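Local coordinates for DUF3863 domain-containing protein (Parabacteroides distasonis, PDB 3LM3), which is of unknown function but is probably a glycoside hydrolase or deacetylase acting on carbohydrates, at residues T219-C224 against M263-I268; Y142-I147 against E164-A169; I29-W34 against M78-D83. All blocks are in the same frame, centred on the assembly; numbering follows the deposited sequence.

Interaction 1 of 3, residues T219-C224 against M263-I268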
loop_
_atom_site.group_PDB
_atom_site.type_symbol
_atom_site.label_atom_id
_atom_site.label_comp_id
_atom_site.label_asym_id
_atom_site.label_seq_id
_atom_site.Cartn_x
_atom_site.Cartn_y
_atom_site.Cartn_z
ATOM N N THR A 219 0.382 -5.184 -1.019
ATOM C CA THR A 219 -0.794 -6.012 -1.268
ATOM C C THR A 219 -0.918 -7.076 -0.176
ATOM O O THR A 219 0.009 -7.854 0.046
ATOM C CB THR A 219 -0.712 -6.662 -2.640
ATOM O OG1 THR A 219 -0.602 -5.629 -3.637
ATOM C CG2 THR A 219 -1.939 -7.558 -2.910
HETATM N N MSE A 220 -2.089 -7.106 0.451
HETATM C CA MSE A 220 -2.396 -8.056 1.517
HETATM C C MSE A 220 -3.059 -9.330 1.021
HETATM O O MSE A 220 -3.836 -9.319 0.065
HETATM C CB MSE A 220 -3.332 -7.429 2.532
HETATM C CG MSE A 220 -2.734 -6.310 3.323
HETATM SE SE MSE A 220 -1.276 -6.878 4.438
HETATM C CE MSE A 220 0.155 -6.456 3.303
ATOM N N ASP A 221 -2.797 -10.416 1.745
ATOM C CA ASP A 221 -3.676 -11.582 1.674
ATOM C C ASP A 221 -4.882 -11.191 2.513
ATOM O O ASP A 221 -4.776 -11.011 3.722
ATOM C CB ASP A 221 -2.949 -12.792 2.230
ATOM C CG ASP A 221 -3.796 -14.070 2.155
ATOM O OD1 ASP A 221 -5.034 -13.960 2.324
ATOM O OD2 ASP A 221 -3.228 -15.180 1.904
ATOM N N PHE A 222 -6.037 -11.061 1.862
ATOM C CA PHE A 222 -7.224 -10.552 2.547
ATOM C C PHE A 222 -7.627 -11.397 3.751
ATOM O O PHE A 222 -8.121 -10.874 4.756
ATOM C CB PHE A 222 -8.416 -10.457 1.591
ATOM C CG PHE A 222 -8.310 -9.373 0.554
ATOM C CD1 PHE A 222 -8.196 -8.051 0.931
ATOM C CD2 PHE A 222 -8.500 -9.653 -0.790
ATOM C CE1 PHE A 222 -8.172 -7.050 -0.010
ATOM C CE2 PHE A 222 -8.478 -8.641 -1.744
ATOM C CZ PHE A 222 -8.353 -7.345 -1.346
ATOM N N ILE A 223 -7.422 -12.704 3.680
ATOM C CA ILE A 223 -7.756 -13.569 4.818
ATOM C C ILE A 223 -6.853 -13.253 6.016
ATOM O O ILE A 223 -7.332 -13.133 7.152
ATOM C CB ILE A 223 -7.707 -15.053 4.406
ATOM C CG1 ILE A 223 -8.915 -15.327 3.468
ATOM C CG2 ILE A 223 -7.772 -15.962 5.629
ATOM C CD1 ILE A 223 -8.870 -16.640 2.734
ATOM N N CYS A 224 -5.559 -13.079 5.789
ATOM C CA CYS A 224 -4.646 -12.748 6.871
ATOM C C CYS A 224 -4.952 -11.381 7.475
ATOM O O CYS A 224 -4.839 -11.173 8.689
ATOM C CB CYS A 224 -3.207 -12.759 6.382
ATOM S SG CYS A 224 -2.679 -14.315 5.594
HETATM N N MSE A 263 2.973 -15.626 -4.313
HETATM C CA MSE A 263 2.283 -15.942 -5.576
HETATM C C MSE A 263 0.784 -16.020 -5.385
HETATM O O MSE A 263 0.019 -15.510 -6.216
HETATM C CB MSE A 263 2.806 -17.241 -6.184
HETATM C CG MSE A 263 4.294 -17.184 -6.592
HETATM SE SE MSE A 263 4.751 -15.933 -8.009
HETATM C CE MSE A 263 5.355 -14.466 -6.880
ATOM N N HIS A 264 0.341 -16.666 -4.301
ATOM C CA HIS A 264 -1.079 -16.777 -4.003
ATOM C C HIS A 264 -1.723 -15.394 -3.878
ATOM O O HIS A 264 -2.807 -15.129 -4.409
ATOM C CB HIS A 264 -1.279 -17.546 -2.694
ATOM C CG HIS A 264 -2.685 -17.513 -2.189
ATOM N ND1 HIS A 264 -3.642 -18.388 -2.644
ATOM C CD2 HIS A 264 -3.303 -16.689 -1.303
ATOM C CE1 HIS A 264 -4.787 -18.122 -2.040
ATOM N NE2 HIS A 264 -4.616 -17.078 -1.245
ATOM N N THR A 265 -1.049 -14.511 -3.140
ATOM C CA THR A 265 -1.574 -13.173 -2.929
ATOM C C THR A 265 -1.628 -12.412 -4.236
ATOM O O THR A 265 -2.641 -11.735 -4.526
ATOM C CB THR A 265 -0.775 -12.436 -1.865
ATOM O OG1 THR A 265 -0.816 -13.177 -0.624
ATOM C CG2 THR A 265 -1.326 -11.045 -1.631
ATOM N N GLU A 266 -0.588 -12.540 -5.058
ATOM C CA GLU A 266 -0.651 -11.902 -6.377
ATOM C C GLU A 266 -1.776 -12.436 -7.230
ATOM O O GLU A 266 -2.404 -11.692 -7.986
ATOM C CB GLU A 266 0.668 -11.996 -7.127
ATOM C CG GLU A 266 1.762 -11.248 -6.451
ATOM C CD GLU A 266 2.984 -11.119 -7.307
ATOM O OE1 GLU A 266 3.360 -12.110 -8.011
ATOM O OE2 GLU A 266 3.601 -10.045 -7.298
ATOM N N ALA A 267 -2.064 -13.740 -7.116
ATOM C CA ALA A 267 -3.105 -14.356 -7.938
ATOM C C ALA A 267 -4.512 -13.812 -7.624
ATOM O O ALA A 267 -5.378 -13.825 -8.491
ATOM C CB ALA A 267 -3.077 -15.874 -7.809
ATOM N N ILE A 268 -4.726 -13.297 -6.414
ATOM C CA ILE A 268 -5.977 -12.616 -6.101
ATOM C C ILE A 268 -6.256 -11.516 -7.129
ATOM O O ILE A 268 -7.401 -11.276 -7.556
ATOM C CB ILE A 268 -5.929 -11.977 -4.695
ATOM C CG1 ILE A 268 -5.691 -13.037 -3.625
ATOM C CG2 ILE A 268 -7.194 -11.127 -4.375
ATOM C CD1 ILE A 268 -5.409 -12.420 -2.205
#
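Thr265, on the side of helix 255-277 that faces segment 219-224, fits against the bend where the loop passes into the short helix 222-225. From its CB the side chain forks. The methyl CG2 lies anti to the backbone N, which carries it to Met220 O at 3.5 Å and to Thr219 CG2 at 3.8 Å, the two threonine side chains lying alongside in opposing senses. The other branch, OG1, rests 3.6 Å from Asp221 CB, while its hydrogen bond goes to Glu261 O, one turn back in the same helix. Threonine suits this place, since the helix absorbs the polar branch and the methyl faces segment 219-224. Replacing Thr265 by an alanine would probably open a gap beside Met220 O and Thr219 CG2 and leave Glu261 O without its side-chain partner.

One turn on, the branch methyl of Ile268 packs obliquely on the Phe222 ring, with CG2 3.8 Å from CE2. The same ring also meets Trp174, Phe343 and Trp361, so Ile268 adds an aliphatic side to an aromatic cluster. Asp221 is the N-cap of helix 222-225: its OD1 accepts a weak bond from Ile223 N at 3.0 Å. OD2 is held by Ser353 and comes 3.5 Å from His264 CD2, with the carboxylate and imidazole planes 31° apart.

Across the two segments, then, the contact is van der Waals in character. The polar tips of Thr219, Asp221, His264 and Thr265 are satisfied by Ala283, Ser353, Glu345 and Glu261, which lets their carbons pack together in a buried place.

Interaction 2 of 3, residues Y142-I147 against E164-A169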
loop_
_atom_site.group_PDB
_atom_site.type_symbol
_atom_site.label_atom_id
_atom_site.label_comp_id
_atom_site.label_asym_id
_atom_site.label_seq_id
_atom_site.Cartn_x
_atom_site.Cartn_y
_atom_site.Cartn_z
ATOM N N TYR A 142 13.420 17.470 -13.208
ATOM C CA TYR A 142 12.748 16.252 -12.735
ATOM C C TYR A 142 11.818 16.542 -11.573
ATOM O O TYR A 142 12.192 17.234 -10.619
ATOM C CB TYR A 142 13.778 15.217 -12.277
ATOM C CG TYR A 142 13.124 13.964 -11.764
ATOM C CD1 TYR A 142 12.592 13.046 -12.635
ATOM C CD2 TYR A 142 12.943 13.767 -10.411
ATOM C CE1 TYR A 142 11.892 11.918 -12.175
ATOM C CE2 TYR A 142 12.273 12.655 -9.926
ATOM C CZ TYR A 142 11.745 11.734 -10.809
ATOM O OH TYR A 142 11.077 10.654 -10.335
ATOM N N ARG A 143 10.625 15.979 -11.648
ATOM C CA ARG A 143 9.734 15.952 -10.505
ATOM C C ARG A 143 9.128 14.558 -10.411
ATOM O O ARG A 143 8.755 13.971 -11.425
ATOM C CB ARG A 143 8.641 16.987 -10.649
ATOM C CG ARG A 143 9.163 18.410 -10.680
ATOM C CD ARG A 143 8.084 19.404 -10.917
ATOM N NE ARG A 143 7.130 19.413 -9.821
ATOM C CZ ARG A 143 7.307 20.030 -8.672
ATOM N NH1 ARG A 143 8.438 20.683 -8.415
ATOM N NH2 ARG A 143 6.356 19.958 -7.760
ATOM N N PRO A 144 9.034 14.003 -9.194
ATOM C CA PRO A 144 8.412 12.697 -9.076
ATOM C C PRO A 144 6.914 12.750 -9.412
ATOM O O PRO A 144 6.311 13.824 -9.344
ATOM C CB PRO A 144 8.670 12.343 -7.607
ATOM C CG PRO A 144 8.647 13.618 -6.926
ATOM C CD PRO A 144 9.363 14.573 -7.881
ATOM N N GLN A 145 6.328 11.619 -9.767
ATOM C CA GLN A 145 4.895 11.547 -10.030
ATOM C C GLN A 145 4.111 11.118 -8.789
ATOM O O GLN A 145 2.894 11.226 -8.791
ATOM C CB GLN A 145 4.615 10.586 -11.179
ATOM C CG GLN A 145 5.089 11.104 -12.517
ATOM C CD GLN A 145 4.848 10.107 -13.626
ATOM O OE1 GLN A 145 5.406 9.014 -13.597
ATOM N NE2 GLN A 145 4.017 10.475 -14.604
ATOM N N SER A 146 4.794 10.674 -7.725
ATOM C CA SER A 146 4.133 10.262 -6.472
ATOM C C SER A 146 4.984 10.684 -5.292
ATOM O O SER A 146 6.168 11.060 -5.485
ATOM C CB SER A 146 3.957 8.734 -6.432
ATOM O OG SER A 146 5.194 8.069 -6.294
ATOM N N ILE A 147 4.374 10.629 -4.105
ATOM C CA ILE A 147 5.057 10.676 -2.816
ATOM C C ILE A 147 4.716 9.384 -2.080
ATOM O O ILE A 147 3.566 8.938 -2.104
ATOM C CB ILE A 147 4.568 11.880 -1.975
ATOM C CG1 ILE A 147 4.957 13.181 -2.664
ATOM C CG2 ILE A 147 5.099 11.853 -0.515
ATOM C CD1 ILE A 147 6.453 13.592 -2.569
ATOM N N GLU A 164 1.786 21.333 -5.563
ATOM C CA GLU A 164 2.954 20.693 -6.181
ATOM C C GLU A 164 2.673 20.025 -7.519
ATOM O O GLU A 164 3.590 19.490 -8.154
ATOM C CB GLU A 164 3.623 19.717 -5.193
ATOM C CG GLU A 164 4.236 20.411 -3.977
ATOM C CD GLU A 164 5.503 21.219 -4.285
ATOM O OE1 GLU A 164 5.952 21.337 -5.436
ATOM O OE2 GLU A 164 6.074 21.779 -3.330
ATOM N N ASN A 165 1.413 20.049 -7.962
ATOM C CA ASN A 165 1.024 19.402 -9.198
ATOM C C ASN A 165 1.491 17.941 -9.243
ATOM O O ASN A 165 1.989 17.439 -10.277
ATOM C CB ASN A 165 1.551 20.211 -10.399
ATOM C CG ASN A 165 0.896 19.827 -11.707
ATOM O OD1 ASN A 165 -0.262 19.393 -11.758
ATOM N ND2 ASN A 165 1.639 20.017 -12.795
ATOM N N ILE A 166 1.329 17.245 -8.104
ATOM C CA ILE A 166 1.622 15.810 -7.981
ATOM C C ILE A 166 0.313 15.155 -7.625
ATOM O O ILE A 166 -0.349 15.582 -6.693
ATOM C CB ILE A 166 2.713 15.532 -6.950
ATOM C CG1 ILE A 166 4.062 15.979 -7.516
ATOM C CG2 ILE A 166 2.695 14.030 -6.546
ATOM C CD1 ILE A 166 5.193 15.978 -6.480
ATOM N N HIS A 167 -0.085 14.154 -8.412
ATOM C CA HIS A 167 -1.452 13.654 -8.398
ATOM C C HIS A 167 -1.522 12.162 -8.061
ATOM O O HIS A 167 -2.547 11.534 -8.295
ATOM C CB HIS A 167 -2.162 13.943 -9.727
ATOM C CG HIS A 167 -2.234 15.402 -10.031
ATOM N ND1 HIS A 167 -3.179 16.231 -9.465
ATOM C CD2 HIS A 167 -1.448 16.191 -10.800
ATOM C CE1 HIS A 167 -2.986 17.471 -9.902
ATOM N NE2 HIS A 167 -1.914 17.483 -10.674
ATOM N N VAL A 168 -0.441 11.631 -7.481
ATOM C CA VAL A 168 -0.440 10.269 -6.967
ATOM C C VAL A 168 0.262 10.285 -5.612
ATOM O O VAL A 168 1.287 10.961 -5.445
ATOM C CB VAL A 168 0.311 9.317 -7.909
ATOM C CG1 VAL A 168 0.289 7.843 -7.367
ATOM C CG2 VAL A 168 -0.269 9.418 -9.305
ATOM N N ALA A 169 -0.254 9.536 -4.635
ATOM C CA ALA A 169 0.502 9.306 -3.429
ATOM C C ALA A 169 0.190 7.932 -2.869
ATOM O O ALA A 169 -0.964 7.492 -2.882
ATOM C CB ALA A 169 0.241 10.370 -2.339
HETATM O O HOH W 1 4.871 17.937 -10.693
HETATM O O HOH W 2 1.569 12.900 -10.439
#
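Arg143 and Glu164 bridge the loops that lead into the two strands of a beta-alpha-beta unit, in which strand 146-148 leads through helix 154-163 to the parallel neighbour strand 168-172. The charged contact comes first. A single nitrogen, Arg143 NH2, makes two bonds: a salt bridge to Glu164 OE1 at 2.7 Å and a hydrogen bond to Glu164 O at 2.8 Å. The carboxylate oxygen is met on its anti side, from somewhat out of the carboxylate plane, with guanidinium and carboxylate planes only 16° apart, whereas the carbonyl receives its donor in plane, on a lone pair. The long arginine chain is suited to this reach: it bends at chi3 (64°) and turns its flat end to the close of helix 154-163. Glu164 is anchored further by Ser128 through its other oxygen.

Ile166 carries the apolar packing. Its CD1 and Pro144 CG form the apolar pair, 4.2 Å apart, while CG1 and CG2 are van der Waals neighbours of the carbonyl oxygens of Pro144 and Gln145; Ile131 of helix 120-138 also touches it. Proline and isoleucine suit this buried stretch of loop, having no polar side-chain group to satisfy.

Between the backbones the pairing is loose. Ile147 N gives Val168 O a weak bond of 3.4 Å, and Ser146 CA approaches the same oxygen at 3.1 Å in a CA-H...O contact. Ala169 CB lies 3.6 Å from Ile147 O and also touches Leu157 of helix 154-163.

Water spans the wider parts. One molecule links Arg143 NE to Asn165 O. Another accepts from His167 N at 2.9 Å and donates to Gln145 O at 2.7 Å.

Interaction 3 of 3, residues I29-W34 against M78-D83; sequences IRTTPW and MNALED
The methyl of Ala80 presses into the backbone that leaves strand 21-29, its CB lying 3.6 Å from Ile29 O and 3.9 Å from Arg30 CA. Alanine suits the place because helix 78-82 comes so close: the CA atoms of Arg30 and Ala80 are 5.0 Å apart. Ile29 CG2 adds an apolar touch on the Ala80 methyl at 4.0 Å.

Thr31 completes the tight part. Its hydroxyl sits between the backbone N and the carbonyl carbon (chi1 85°), which leaves CG2 to lie over the peptide link from Asn79 to Ala80, 3.6 Å from Asn79 C. Thr31 and Asn79 cross at about a right angle, with OG1 3.8 Å from Asn79 CB.

The contact is looser toward the end of the helix, where Asp83 comes no nearer than 4.4 Å, from OD2 to Thr31 CG2, and its carboxylate is engaged by Arg85 instead. Toward solvent, Glu82 takes no part and pairs with Arg38.

Polar groups at this junction are tied together through a third party: Glu35 OE1 takes bonds from both Thr31 OG1 and Asn79 ND2. Methyl packing is thus consistent with the close spacing of loop and helix, while one shared carboxylate oxygen links their polar side chains.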
loop_
_atom_site.group_PDB
_atom_site.type_symbol
_atom_site.label_atom_id
_atom_site.label_comp_id
_atom_site.label_asym_id
_atom_site.label_seq_id
_atom_site.Cartn_x
_atom_site.Cartn_y
_atom_site.Cartn_z
ATOM N N ILE A 29 15.081 4.079 1.265
ATOM C CA ILE A 29 16.405 4.448 1.766
ATOM C C ILE A 29 16.212 5.380 2.974
ATOM O O ILE A 29 15.472 6.351 2.917
ATOM C CB ILE A 29 17.228 5.188 0.710
ATOM C CG1 ILE A 29 17.294 4.423 -0.619
ATOM C CG2 ILE A 29 18.641 5.500 1.255
ATOM C CD1 ILE A 29 17.879 3.079 -0.557
ATOM N N ARG A 30 16.897 5.101 4.087
ATOM C CA ARG A 30 16.690 5.831 5.352
ATOM C C ARG A 30 17.968 5.824 6.171
ATOM O O ARG A 30 18.911 5.139 5.804
ATOM C CB ARG A 30 15.519 5.206 6.133
ATOM C CG ARG A 30 15.760 3.797 6.616
ATOM C CD ARG A 30 14.480 3.033 6.837
ATOM N NE ARG A 30 14.723 1.848 7.633
ATOM C CZ ARG A 30 13.799 0.935 7.908
ATOM N NH1 ARG A 30 12.581 1.027 7.387
ATOM N NH2 ARG A 30 14.123 -0.074 8.730
ATOM N N THR A 31 18.004 6.585 7.274
ATOM C CA THR A 31 19.102 6.562 8.234
ATOM C C THR A 31 18.689 5.905 9.541
ATOM O O THR A 31 19.537 5.463 10.302
ATOM C CB THR A 31 19.726 7.948 8.525
ATOM O OG1 THR A 31 18.995 8.642 9.554
ATOM C CG2 THR A 31 19.906 8.812 7.256
ATOM N N THR A 32 17.403 5.886 9.826
ATOM C CA THR A 32 16.806 5.209 10.991
ATOM C C THR A 32 15.414 4.731 10.547
ATOM O O THR A 32 14.911 5.191 9.496
ATOM C CB THR A 32 16.669 6.138 12.219
ATOM O OG1 THR A 32 15.678 7.147 11.950
ATOM C CG2 THR A 32 17.967 6.814 12.601
ATOM N N PRO A 33 14.769 3.796 11.279
ATOM C CA PRO A 33 13.608 3.160 10.690
ATOM C C PRO A 33 12.363 3.999 10.489
ATOM O O PRO A 33 11.679 3.825 9.482
ATOM C CB PRO A 33 13.302 1.994 11.643
ATOM C CG PRO A 33 14.600 1.670 12.243
ATOM C CD PRO A 33 15.303 2.997 12.401
ATOM N N TRP A 34 12.066 4.893 11.430
ATOM C CA TRP A 34 10.773 5.597 11.457
ATOM C C TRP A 34 11.003 7.096 11.617
ATOM O O TRP A 34 10.493 7.748 12.555
ATOM C CB TRP A 34 9.903 5.083 12.617
ATOM C CG TRP A 34 9.517 3.617 12.572
ATOM C CD1 TRP A 34 9.518 2.794 11.502
ATOM C CD2 TRP A 34 9.055 2.828 13.686
ATOM N NE1 TRP A 34 9.081 1.521 11.872
ATOM C CE2 TRP A 34 8.789 1.530 13.204
ATOM C CE3 TRP A 34 8.826 3.105 15.037
ATOM C CZ2 TRP A 34 8.323 0.499 14.026
ATOM C CZ3 TRP A 34 8.361 2.068 15.862
ATOM C CH2 TRP A 34 8.110 0.793 15.345
HETATM N N MSE A 78 13.946 12.235 4.755
HETATM C CA MSE A 78 14.627 13.521 4.684
HETATM C C MSE A 78 16.071 13.373 5.068
HETATM O O MSE A 78 16.955 13.923 4.407
HETATM C CB MSE A 78 13.952 14.582 5.549
HETATM C CG MSE A 78 14.565 15.951 5.332
HETATM SE SE MSE A 78 14.070 16.740 3.627
HETATM C CE MSE A 78 12.269 17.314 4.154
ATOM N N ASN A 79 16.321 12.628 6.132
ATOM C CA ASN A 79 17.709 12.473 6.579
ATOM C C ASN A 79 18.556 11.725 5.550
ATOM O O ASN A 79 19.730 12.060 5.363
ATOM C CB ASN A 79 17.747 11.808 7.960
ATOM C CG ASN A 79 17.229 12.728 9.063
ATOM O OD1 ASN A 79 17.257 13.955 8.911
ATOM N ND2 ASN A 79 16.696 12.148 10.130
ATOM N N ALA A 80 17.970 10.760 4.824
ATOM C CA ALA A 80 18.723 10.073 3.770
ATOM C C ALA A 80 18.988 10.996 2.578
ATOM O O ALA A 80 20.021 10.881 1.901
ATOM C CB ALA A 80 18.018 8.831 3.325
ATOM N N LEU A 81 18.051 11.907 2.279
ATOM C CA LEU A 81 18.273 12.888 1.210
ATOM C C LEU A 81 19.394 13.854 1.525
ATOM O O LEU A 81 20.127 14.277 0.639
ATOM C CB LEU A 81 17.027 13.744 0.943
ATOM C CG LEU A 81 15.913 13.046 0.203
ATOM C CD1 LEU A 81 14.707 14.006 0.149
ATOM C CD2 LEU A 81 16.390 12.557 -1.177
ATOM N N GLU A 82 19.513 14.220 2.799
ATOM C CA GLU A 82 20.426 15.298 3.209
ATOM C C GLU A 82 21.769 14.852 3.743
ATOM O O GLU A 82 22.693 15.683 3.820
ATOM C CB GLU A 82 19.728 16.178 4.241
ATOM C CG GLU A 82 18.607 17.016 3.669
ATOM C CD GLU A 82 17.966 17.943 4.688
ATOM O OE1 GLU A 82 17.859 17.576 5.879
ATOM O OE2 GLU A 82 17.531 19.041 4.274
ATOM N N ASP A 83 21.918 13.575 4.069
ATOM C CA ASP A 83 23.121 13.121 4.751
ATOM C C ASP A 83 24.347 13.265 3.858
ATOM O O ASP A 83 24.356 12.791 2.727
ATOM C CB ASP A 83 22.967 11.676 5.177
ATOM C CG ASP A 83 23.924 11.317 6.287
ATOM O OD1 ASP A 83 25.119 11.086 6.018
ATOM O OD2 ASP A 83 23.485 11.342 7.462
#

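All three contacts follow one another along the DUF3863 part of the chain: interaction 3 closes first, then interaction 2, then interaction 1. Interactions 2 and 3 are the nearer neighbours, with centres 20 Å apart and nearest atoms about 9 Å apart. Interaction 1 stands on the opposite side of the chain's centre from both, its centre 28 Å from that of interaction 2 and 30 Å from that of interaction 3. Interaction 2 joins parallel strands 146-148 and 168-172, and strand 213-216 of the same sheet runs just before 219-224. A di(hydroxyethyl)ether about 12 Å from the Asp221 side chain is probably left from crystallisation and marks no known active site.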